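Local coordinates for folylpolyglutamate synthase protein FOLC (Mycobacterium tuberculosis, PDB 2VOS) that probably catalyses ATP-dependent addition of L-glutamate to dihydropteroate and successive glutamate additions to tetrahydrofolate, and binds ADP and divalent metal ions, at residues F374-L379 with D441-L446; E340-A345 with T480-D485; H90-R95 with A164-D169. One frame throughout, in Å; residues are numbered along the deposited sequence.

Contact 1 (F374-L379 with D441-L446); sequences FLVGVL and DVATSL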
loop_
_atom_site.group_PDB
_atom_site.type_symbol
_atom_site.label_atom_id
_atom_site.label_comp_id
_atom_site.label_asym_id
_atom_site.label_seq_id
_atom_site.Cartn_x
_atom_site.Cartn_y
_atom_site.Cartn_z
ATOM N N PHE A 374 -14.646 -5.760 23.482
ATOM C CA PHE A 374 -14.796 -7.038 22.799
ATOM C C PHE A 374 -14.545 -6.785 21.322
ATOM O O PHE A 374 -15.151 -5.896 20.749
ATOM C CB PHE A 374 -16.212 -7.585 23.001
ATOM C CG PHE A 374 -16.417 -8.966 22.437
ATOM C CD1 PHE A 374 -16.040 -10.090 23.155
ATOM C CD2 PHE A 374 -17.012 -9.131 21.204
ATOM C CE1 PHE A 374 -16.229 -11.364 22.628
ATOM C CE2 PHE A 374 -17.187 -10.397 20.665
ATOM C CZ PHE A 374 -16.810 -11.516 21.388
ATOM N N LEU A 375 -13.628 -7.545 20.732
ATOM C CA LEU A 375 -13.321 -7.430 19.298
ATOM C C LEU A 375 -13.350 -8.827 18.640
ATOM O O LEU A 375 -12.759 -9.790 19.178
ATOM C CB LEU A 375 -11.929 -6.846 19.117
ATOM C CG LEU A 375 -11.731 -5.366 19.295
ATOM C CD1 LEU A 375 -10.283 -5.027 18.959
ATOM C CD2 LEU A 375 -12.665 -4.599 18.356
ATOM N N VAL A 376 -14.021 -8.944 17.495
ATOM C CA VAL A 376 -14.005 -10.196 16.728
ATOM C C VAL A 376 -13.278 -9.973 15.399
ATOM O O VAL A 376 -13.545 -8.971 14.723
ATOM C CB VAL A 376 -15.446 -10.641 16.390
ATOM C CG1 VAL A 376 -15.425 -11.980 15.576
ATOM C CG2 VAL A 376 -16.248 -10.801 17.675
ATOM N N GLY A 377 -12.337 -10.837 15.028
ATOM C CA GLY A 377 -11.633 -10.608 13.778
ATOM C C GLY A 377 -12.392 -11.383 12.703
ATOM O O GLY A 377 -13.014 -12.410 13.022
ATOM N N VAL A 378 -12.356 -10.924 11.442
ATOM C CA VAL A 378 -12.922 -11.688 10.334
ATOM C C VAL A 378 -11.728 -11.721 9.459
ATOM O O VAL A 378 -11.176 -10.650 9.088
ATOM C CB VAL A 378 -14.128 -10.979 9.620
ATOM C CG1 VAL A 378 -14.495 -11.604 8.213
ATOM C CG2 VAL A 378 -15.374 -11.013 10.509
ATOM N N LEU A 379 -11.297 -12.947 9.133
ATOM C CA LEU A 379 -9.994 -13.118 8.538
ATOM C C LEU A 379 -9.982 -14.001 7.292
ATOM O O LEU A 379 -10.563 -15.092 7.286
ATOM C CB LEU A 379 -9.091 -13.745 9.628
ATOM C CG LEU A 379 -7.592 -13.854 9.366
ATOM C CD1 LEU A 379 -6.892 -12.537 9.610
ATOM C CD2 LEU A 379 -7.016 -14.959 10.300
ATOM N N ASP A 441 -21.708 -11.816 9.201
ATOM C CA ASP A 441 -22.939 -12.054 9.924
ATOM C C ASP A 441 -22.579 -12.824 11.196
ATOM O O ASP A 441 -23.144 -12.575 12.254
ATOM C CB ASP A 441 -23.978 -12.847 9.068
ATOM C CG ASP A 441 -24.695 -11.967 7.990
ATOM O OD1 ASP A 441 -24.520 -10.713 7.942
ATOM O OD2 ASP A 441 -25.430 -12.544 7.166
ATOM N N VAL A 442 -21.674 -13.796 11.083
ATOM C CA VAL A 442 -21.233 -14.521 12.267
ATOM C C VAL A 442 -20.632 -13.543 13.290
ATOM O O VAL A 442 -21.033 -13.564 14.476
ATOM C CB VAL A 442 -20.283 -15.699 11.934
ATOM C CG1 VAL A 442 -19.760 -16.372 13.210
ATOM C CG2 VAL A 442 -21.027 -16.763 11.094
ATOM N N ALA A 443 -19.708 -12.666 12.852
ATOM C CA ALA A 443 -19.053 -11.735 13.765
ATOM C C ALA A 443 -20.115 -10.891 14.419
ATOM O O ALA A 443 -20.020 -10.530 15.599
ATOM C CB ALA A 443 -18.022 -10.825 13.033
ATOM N N THR A 444 -21.138 -10.548 13.656
ATOM C CA THR A 444 -22.124 -9.634 14.162
ATOM C C THR A 444 -22.894 -10.297 15.295
ATOM O O THR A 444 -23.186 -9.659 16.292
ATOM C CB THR A 444 -23.114 -9.169 13.062
ATOM O OG1 THR A 444 -22.369 -8.470 12.054
ATOM C CG2 THR A 444 -24.254 -8.263 13.683
ATOM N N SER A 445 -23.226 -11.567 15.146
ATOM C CA SER A 445 -23.966 -12.204 16.205
ATOM C C SER A 445 -23.048 -12.377 17.444
ATOM O O SER A 445 -23.508 -12.278 18.564
ATOM C CB SER A 445 -24.652 -13.499 15.737
ATOM O OG SER A 445 -23.695 -14.500 15.471
ATOM N N LEU A 446 -21.749 -12.557 17.244
ATOM C CA LEU A 446 -20.857 -12.657 18.392
ATOM C C LEU A 446 -20.797 -11.318 19.149
ATOM O O LEU A 446 -20.830 -11.245 20.365
ATOM C CB LEU A 446 -19.461 -13.098 17.943
ATOM C CG LEU A 446 -19.284 -14.499 17.351
ATOM C CD1 LEU A 446 -17.825 -14.723 16.888
ATOM C CD2 LEU A 446 -19.706 -15.584 18.341
#

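Contact 2 (E340-A345 with T480-D485); sequences ERMRSA and TLFGRD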
loop_
_atom_site.group_PDB
_atom_site.type_symbol
_atom_site.label_atom_id
_atom_site.label_comp_id
_atom_site.label_asym_id
_atom_site.label_seq_id
_atom_site.Cartn_x
_atom_site.Cartn_y
_atom_site.Cartn_z
ATOM N N GLU A 340 -9.612 1.515 8.386
ATOM C CA GLU A 340 -10.643 2.429 7.969
ATOM C C GLU A 340 -11.970 1.962 8.592
ATOM O O GLU A 340 -12.351 0.801 8.468
ATOM C CB GLU A 340 -10.761 2.442 6.429
ATOM C CG GLU A 340 -11.744 3.504 5.917
ATOM C CD GLU A 340 -11.942 3.420 4.415
ATOM O OE1 GLU A 340 -11.511 2.402 3.822
ATOM O OE2 GLU A 340 -12.570 4.332 3.830
ATOM N N ARG A 341 -12.684 2.867 9.227
ATOM C CA ARG A 341 -13.951 2.528 9.882
ATOM C C ARG A 341 -15.084 2.588 8.909
ATOM O O ARG A 341 -15.297 3.646 8.276
ATOM C CB ARG A 341 -14.247 3.577 10.936
ATOM C CG ARG A 341 -13.707 3.253 12.289
ATOM C CD ARG A 341 -14.503 4.005 13.414
ATOM N NE ARG A 341 -14.732 5.443 13.157
ATOM C CZ ARG A 341 -15.634 6.189 13.804
ATOM N NH1 ARG A 341 -16.372 5.660 14.806
ATOM N NH2 ARG A 341 -15.793 7.469 13.481
HETATM N N MSE A 342 -15.818 1.477 8.803
HETATM C CA MSE A 342 -16.982 1.391 7.923
HETATM C C MSE A 342 -18.248 1.874 8.628
HETATM O O MSE A 342 -19.186 2.330 7.945
HETATM C CB MSE A 342 -17.257 -0.066 7.458
HETATM C CG MSE A 342 -16.158 -0.689 6.604
HETATM SE SE MSE A 342 -15.998 0.194 4.908
HETATM C CE MSE A 342 -14.617 1.498 5.408
ATOM N N ARG A 343 -18.298 1.754 9.958
ATOM C CA ARG A 343 -19.441 2.243 10.699
ATOM C C ARG A 343 -19.115 2.180 12.198
ATOM O O ARG A 343 -18.046 1.679 12.566
ATOM C CB ARG A 343 -20.670 1.331 10.463
ATOM C CG ARG A 343 -20.429 -0.152 10.934
ATOM C CD ARG A 343 -21.759 -1.012 11.052
ATOM N NE ARG A 343 -22.614 -0.362 12.041
ATOM C CZ ARG A 343 -23.704 0.318 11.743
ATOM N NH1 ARG A 343 -24.117 0.328 10.470
ATOM N NH2 ARG A 343 -24.413 0.909 12.726
ATOM N N SER A 344 -20.021 2.661 13.052
ATOM C CA SER A 344 -19.844 2.547 14.503
ATOM C C SER A 344 -21.132 1.853 15.013
ATOM O O SER A 344 -22.087 1.706 14.222
ATOM C CB SER A 344 -19.617 3.950 15.116
ATOM O OG SER A 344 -20.774 4.810 15.056
ATOM N N ALA A 345 -21.158 1.400 16.287
ATOM C CA ALA A 345 -22.336 0.719 16.864
ATOM C C ALA A 345 -22.892 -0.425 16.004
ATOM O O ALA A 345 -24.004 -0.319 15.496
ATOM C CB ALA A 345 -23.436 1.687 17.144
ATOM N N THR A 480 -16.395 -2.982 -0.593
ATOM C CA THR A 480 -17.461 -3.037 -1.579
ATOM C C THR A 480 -18.797 -3.507 -0.938
ATOM O O THR A 480 -19.853 -2.953 -1.221
ATOM C CB THR A 480 -17.028 -3.975 -2.709
ATOM O OG1 THR A 480 -15.959 -3.368 -3.462
ATOM C CG2 THR A 480 -18.207 -4.319 -3.638
ATOM N N LEU A 481 -18.761 -4.509 -0.072
ATOM C CA LEU A 481 -19.940 -4.899 0.695
ATOM C C LEU A 481 -20.558 -3.730 1.477
ATOM O O LEU A 481 -21.786 -3.636 1.595
ATOM C CB LEU A 481 -19.629 -6.046 1.663
ATOM C CG LEU A 481 -19.316 -7.393 0.983
ATOM C CD1 LEU A 481 -18.967 -8.464 2.051
ATOM C CD2 LEU A 481 -20.502 -7.848 0.034
ATOM N N PHE A 482 -19.718 -2.845 2.010
ATOM C CA PHE A 482 -20.208 -1.703 2.768
ATOM C C PHE A 482 -20.561 -0.522 1.880
ATOM O O PHE A 482 -20.896 0.543 2.367
ATOM C CB PHE A 482 -19.165 -1.320 3.844
ATOM C CG PHE A 482 -19.297 -2.154 5.087
ATOM C CD1 PHE A 482 -20.229 -1.800 6.036
ATOM C CD2 PHE A 482 -18.521 -3.301 5.291
ATOM C CE1 PHE A 482 -20.391 -2.523 7.143
ATOM C CE2 PHE A 482 -18.671 -4.031 6.391
ATOM C CZ PHE A 482 -19.640 -3.662 7.328
ATOM N N GLY A 483 -20.470 -0.714 0.561
ATOM C CA GLY A 483 -20.990 0.236 -0.409
ATOM C C GLY A 483 -20.118 1.475 -0.681
ATOM O O GLY A 483 -20.679 2.498 -1.150
ATOM N N ARG A 484 -18.823 1.452 -0.341
ATOM C CA ARG A 484 -17.969 2.636 -0.501
ATOM C C ARG A 484 -17.407 2.671 -1.918
ATOM O O ARG A 484 -17.086 1.617 -2.498
ATOM C CB ARG A 484 -16.818 2.638 0.513
ATOM C CG ARG A 484 -17.261 2.438 1.940
ATOM C CD ARG A 484 -18.071 3.587 2.475
ATOM N NE ARG A 484 -19.098 3.182 3.453
ATOM C CZ ARG A 484 -19.026 3.423 4.757
ATOM N NH1 ARG A 484 -17.968 4.049 5.247
ATOM N NH2 ARG A 484 -19.997 3.049 5.567
ATOM N N ASP A 485 -17.319 3.853 -2.504
ATOM C CA ASP A 485 -16.806 4.001 -3.862
ATOM C C ASP A 485 -15.301 3.915 -3.804
ATOM O O ASP A 485 -14.718 4.397 -2.863
ATOM C CB ASP A 485 -17.157 5.391 -4.365
ATOM C CG ASP A 485 -18.642 5.530 -4.651
ATOM O OD1 ASP A 485 -19.288 4.480 -4.898
ATOM O OD2 ASP A 485 -19.123 6.676 -4.621
#

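Contact 3 (H90-R95 with A164-D169); sequences HRRTGR and ADAPVD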
loop_
_atom_site.group_PDB
_atom_site.type_symbol
_atom_site.label_atom_id
_atom_site.label_comp_id
_atom_site.label_asym_id
_atom_site.label_seq_id
_atom_site.Cartn_x
_atom_site.Cartn_y
_atom_site.Cartn_z
ATOM N N HIS A 90 -0.092 22.618 -4.808
ATOM C CA HIS A 90 -0.673 23.017 -6.093
ATOM C C HIS A 90 -0.004 22.568 -7.406
ATOM O O HIS A 90 -0.246 23.192 -8.474
ATOM C CB HIS A 90 -0.852 24.512 -6.095
ATOM C CG HIS A 90 -1.452 24.990 -4.819
ATOM N ND1 HIS A 90 -2.780 24.783 -4.521
ATOM C CD2 HIS A 90 -0.894 25.589 -3.737
ATOM C CE1 HIS A 90 -3.028 25.292 -3.324
ATOM N NE2 HIS A 90 -1.905 25.812 -2.845
ATOM N N ARG A 91 0.789 21.494 -7.321
ATOM C CA ARG A 91 1.272 20.798 -8.546
ATOM C C ARG A 91 0.325 19.644 -8.889
ATOM O O ARG A 91 -0.252 19.007 -8.003
ATOM C CB ARG A 91 2.677 20.241 -8.327
ATOM C CG ARG A 91 3.803 21.267 -8.610
ATOM C CD ARG A 91 3.683 22.550 -7.762
ATOM N NE ARG A 91 4.984 23.270 -7.752
ATOM C CZ ARG A 91 5.377 24.107 -6.799
ATOM N NH1 ARG A 91 4.579 24.362 -5.749
ATOM N NH2 ARG A 91 6.567 24.658 -6.869
ATOM N N ARG A 92 0.175 19.371 -10.171
ATOM C CA ARG A 92 -0.761 18.402 -10.616
ATOM C C ARG A 92 -0.077 17.072 -10.521
ATOM O O ARG A 92 1.063 16.916 -11.020
ATOM C CB ARG A 92 -1.135 18.715 -12.062
ATOM C CG ARG A 92 -2.206 17.850 -12.530
ATOM C CD ARG A 92 -2.781 18.324 -13.866
ATOM N NE ARG A 92 -4.042 17.665 -13.915
ATOM C CZ ARG A 92 -4.627 17.302 -15.029
ATOM N NH1 ARG A 92 -5.798 16.719 -14.963
ATOM N NH2 ARG A 92 -4.040 17.583 -16.188
ATOM N N THR A 93 -0.709 16.116 -9.829
ATOM C CA THR A 93 -0.022 14.827 -9.640
ATOM C C THR A 93 -0.611 13.680 -10.488
ATOM O O THR A 93 -1.785 13.698 -10.894
ATOM C CB THR A 93 -0.154 14.312 -8.179
ATOM O OG1 THR A 93 -1.550 14.319 -7.841
ATOM C CG2 THR A 93 0.650 15.207 -7.217
ATOM N N GLY A 94 0.212 12.685 -10.738
ATOM C CA GLY A 94 -0.324 11.371 -11.151
ATOM C C GLY A 94 0.219 10.417 -10.107
ATOM O O GLY A 94 1.336 10.603 -9.607
ATOM N N ARG A 95 -0.551 9.388 -9.768
ATOM C CA ARG A 95 -0.107 8.463 -8.770
ATOM C C ARG A 95 -0.497 7.032 -9.205
ATOM O O ARG A 95 -1.642 6.770 -9.642
ATOM C CB ARG A 95 -0.760 8.778 -7.395
ATOM C CG ARG A 95 -0.530 7.622 -6.415
ATOM C CD ARG A 95 -0.959 7.975 -4.974
ATOM N NE ARG A 95 -2.203 8.793 -4.871
ATOM C CZ ARG A 95 -3.442 8.282 -4.909
ATOM N NH1 ARG A 95 -3.645 6.958 -5.134
ATOM N NH2 ARG A 95 -4.481 9.086 -4.723
ATOM N N ALA A 164 1.411 11.120 -18.956
ATOM C CA ALA A 164 1.842 12.007 -20.066
ATOM C C ALA A 164 0.623 12.611 -20.825
ATOM O O ALA A 164 0.689 13.754 -21.290
ATOM C CB ALA A 164 2.780 11.234 -21.034
ATOM N N ASP A 165 -0.453 11.826 -20.983
ATOM C CA ASP A 165 -1.726 12.299 -21.570
ATOM C C ASP A 165 -2.341 13.429 -20.799
ATOM O O ASP A 165 -3.026 14.263 -21.388
ATOM C CB ASP A 165 -2.785 11.162 -21.569
ATOM C CG ASP A 165 -2.466 10.050 -22.577
ATOM O OD1 ASP A 165 -1.677 10.283 -23.533
ATOM O OD2 ASP A 165 -3.018 8.933 -22.418
ATOM N N ALA A 166 -2.151 13.449 -19.461
ATOM C CA ALA A 166 -2.933 14.383 -18.611
ATOM C C ALA A 166 -2.718 15.873 -18.921
ATOM O O ALA A 166 -3.716 16.620 -19.113
ATOM C CB ALA A 166 -2.706 14.095 -17.088
ATOM N N PRO A 167 -1.461 16.365 -18.863
ATOM C CA PRO A 167 -0.255 15.772 -18.324
ATOM C C PRO A 167 -0.132 16.138 -16.872
ATOM O O PRO A 167 -0.839 17.001 -16.419
ATOM C CB PRO A 167 0.875 16.504 -19.096
ATOM C CG PRO A 167 0.321 17.836 -19.381
ATOM C CD PRO A 167 -1.203 17.713 -19.420
ATOM N N VAL A 168 0.792 15.530 -16.153
ATOM C CA VAL A 168 0.993 15.835 -14.745
ATOM C C VAL A 168 2.287 16.663 -14.566
ATOM O O VAL A 168 3.100 16.775 -15.498
ATOM C CB VAL A 168 1.082 14.541 -13.900
ATOM C CG1 VAL A 168 -0.186 13.650 -14.101
ATOM C CG2 VAL A 168 2.326 13.748 -14.240
ATOM N N ASP A 169 2.447 17.290 -13.402
ATOM C CA ASP A 169 3.729 17.952 -13.037
ATOM C C ASP A 169 4.673 16.936 -12.332
ATOM O O ASP A 169 5.908 17.028 -12.454
ATOM C CB ASP A 169 3.474 19.107 -12.043
ATOM C CG ASP A 169 2.716 20.207 -12.645
ATOM O OD1 ASP A 169 2.988 20.486 -13.819
ATOM O OD2 ASP A 169 1.847 20.802 -11.945
HETATM O O HOH W 1 -6.297 16.238 -17.998
#

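Contact 1 (F374-L379 with D441-L446)
With V376 CG1 anti to its own backbone N (chi1 -180°), the two methyls of this valine split between two helix residues. CG1 fits between A443 and L446, 3.8 Å from A443 CB and 3.9 Å from L446 CD1, while CG2 rests against L446 CB at 4.0 Å. V378 turns much the same way (chi1 165°), but here it is the other branch, CG2, that reaches A443 CB, at 3.7 Å. One alanine methyl is thus gripped by two valines on the same face of the strand; its small size lets the helix come close, the axes of strand and helix lying 8.7 Å apart and running nearly antiparallel. Beta-branched valine suits the extended strand and, at V376, offers a methyl to each helix neighbour. L446 crosses V376 at about a right angle. At the start of the strand the F374 ring lies beside the last turn of the helical segment, its CE2 3.8 Å from L446 O. Strand 374-379 lies between 464-469 and 400-403 in a six-stranded sheet. Helix 436-451, which joins the parallel strands 430-432 and 464-469 in a beta-alpha-beta crossover, covers this face; I466 and V402 of the flanking strands touch it as well.

Contact 2 (E340-A345 with T480-D485)
M342 of the edge strand faces F482 just beyond helix 472-481, their CA atoms 6.8 Å apart, where the chain leaves the helix through a Schellman motif at G483, whose positive phi glycine adopts easily. The M342 side chain is a selenomethionine with CG beside the backbone N (chi1 -64°); bends at chi2 (-66°) and chi3 then lay it across F482. Its CB stands over one face of the ring, 3.8 Å from the F482 centroid, in a CH-pi contact, and CG follows, 3.8 Å from F482 CD2. Beyond them SE meets the root of the aromatic side chain, 3.7 Å from F482 CB, and lies oblique to the ring in a Met-aromatic contact. Methionine, whose place the selenomethionine takes, suits this position because its long, flexible, apolar chain can follow the ring and still reach on to R484, whose CG lies 3.9 Å from SE. Strand 340-343 is outermost in the six-stranded sheet of the glutamate ligase part and pairs with 347-350, so the contact fastens the sheet's margin to the tail of the chain. R484, modelled in two conformers, folds back in one of them so that NH2 donates to M342 O at 2.6 Å, a bond left doubtful by the second conformer and by its short, bent geometry. Close by, E340 OE2 forms a salt bridge with R479, and R484 O accepts from Q102, which follows strand 93-96 of the other large sheet.

Contact 3 (H90-R95 with A164-D169)
R92 reaches along the segment 164-169, beginning with CB, which lies 3.6 Å from D169 OD2. CG anti to the backbone N (chi1 -174°) and a chain extended to NE direct it along 166-169, where CD passes 3.5 Å from P167 O and the guanidinium arrives at A166. There NH2 makes two weak bonds, to A166 O at 3.1 Å and to P167 O, while A166 CB sits over one face of the group. NH1 gives a hydrogen to a water that in turn donates to A166 O, and it forms a salt bridge with D111. A long side chain ending in several N-H groups suits the span from D169 to these carbonyls around the cis peptide before P167. The backbone of R92 is held at both ends: its N donates almost straight (175°) to D169 OD2 at 2.8 Å, on the anti side but 33° out of the carboxylate plane, and its O accepts from D169 N. A CB on G94 would point toward V168 CG1 and press tightly against it, which suits a residue without a side chain. G94 and R92 pair with V170, so the link sits where strand 93-96 joins its parallel neighbour 170-174 after helix 151-165, with I110 of strand 108-110 touching R92, A166 and V168.

How the contacts relate
From the N terminus, contact 3 closes first: the chain leaves 90-95 and returns at 164-169, tying the beginning of strand 93-96 to the turn between helix 151-165 and strand 170-174 in the eight-stranded sheet. Contact 2 then opens at 340-345, on the edge strand of the six-stranded sheet, and does not close until 480-485, near the C terminus. Contact 1 falls wholly within that span, joining the inner strand 374-379 to helix 436-451. Contacts 1 and 2 serve the same sheet, their centres about 15 Å apart, without touching. Contact 3 stands in series with both and lies about 42 Å from contact 1, centre to centre, across the chain's centre.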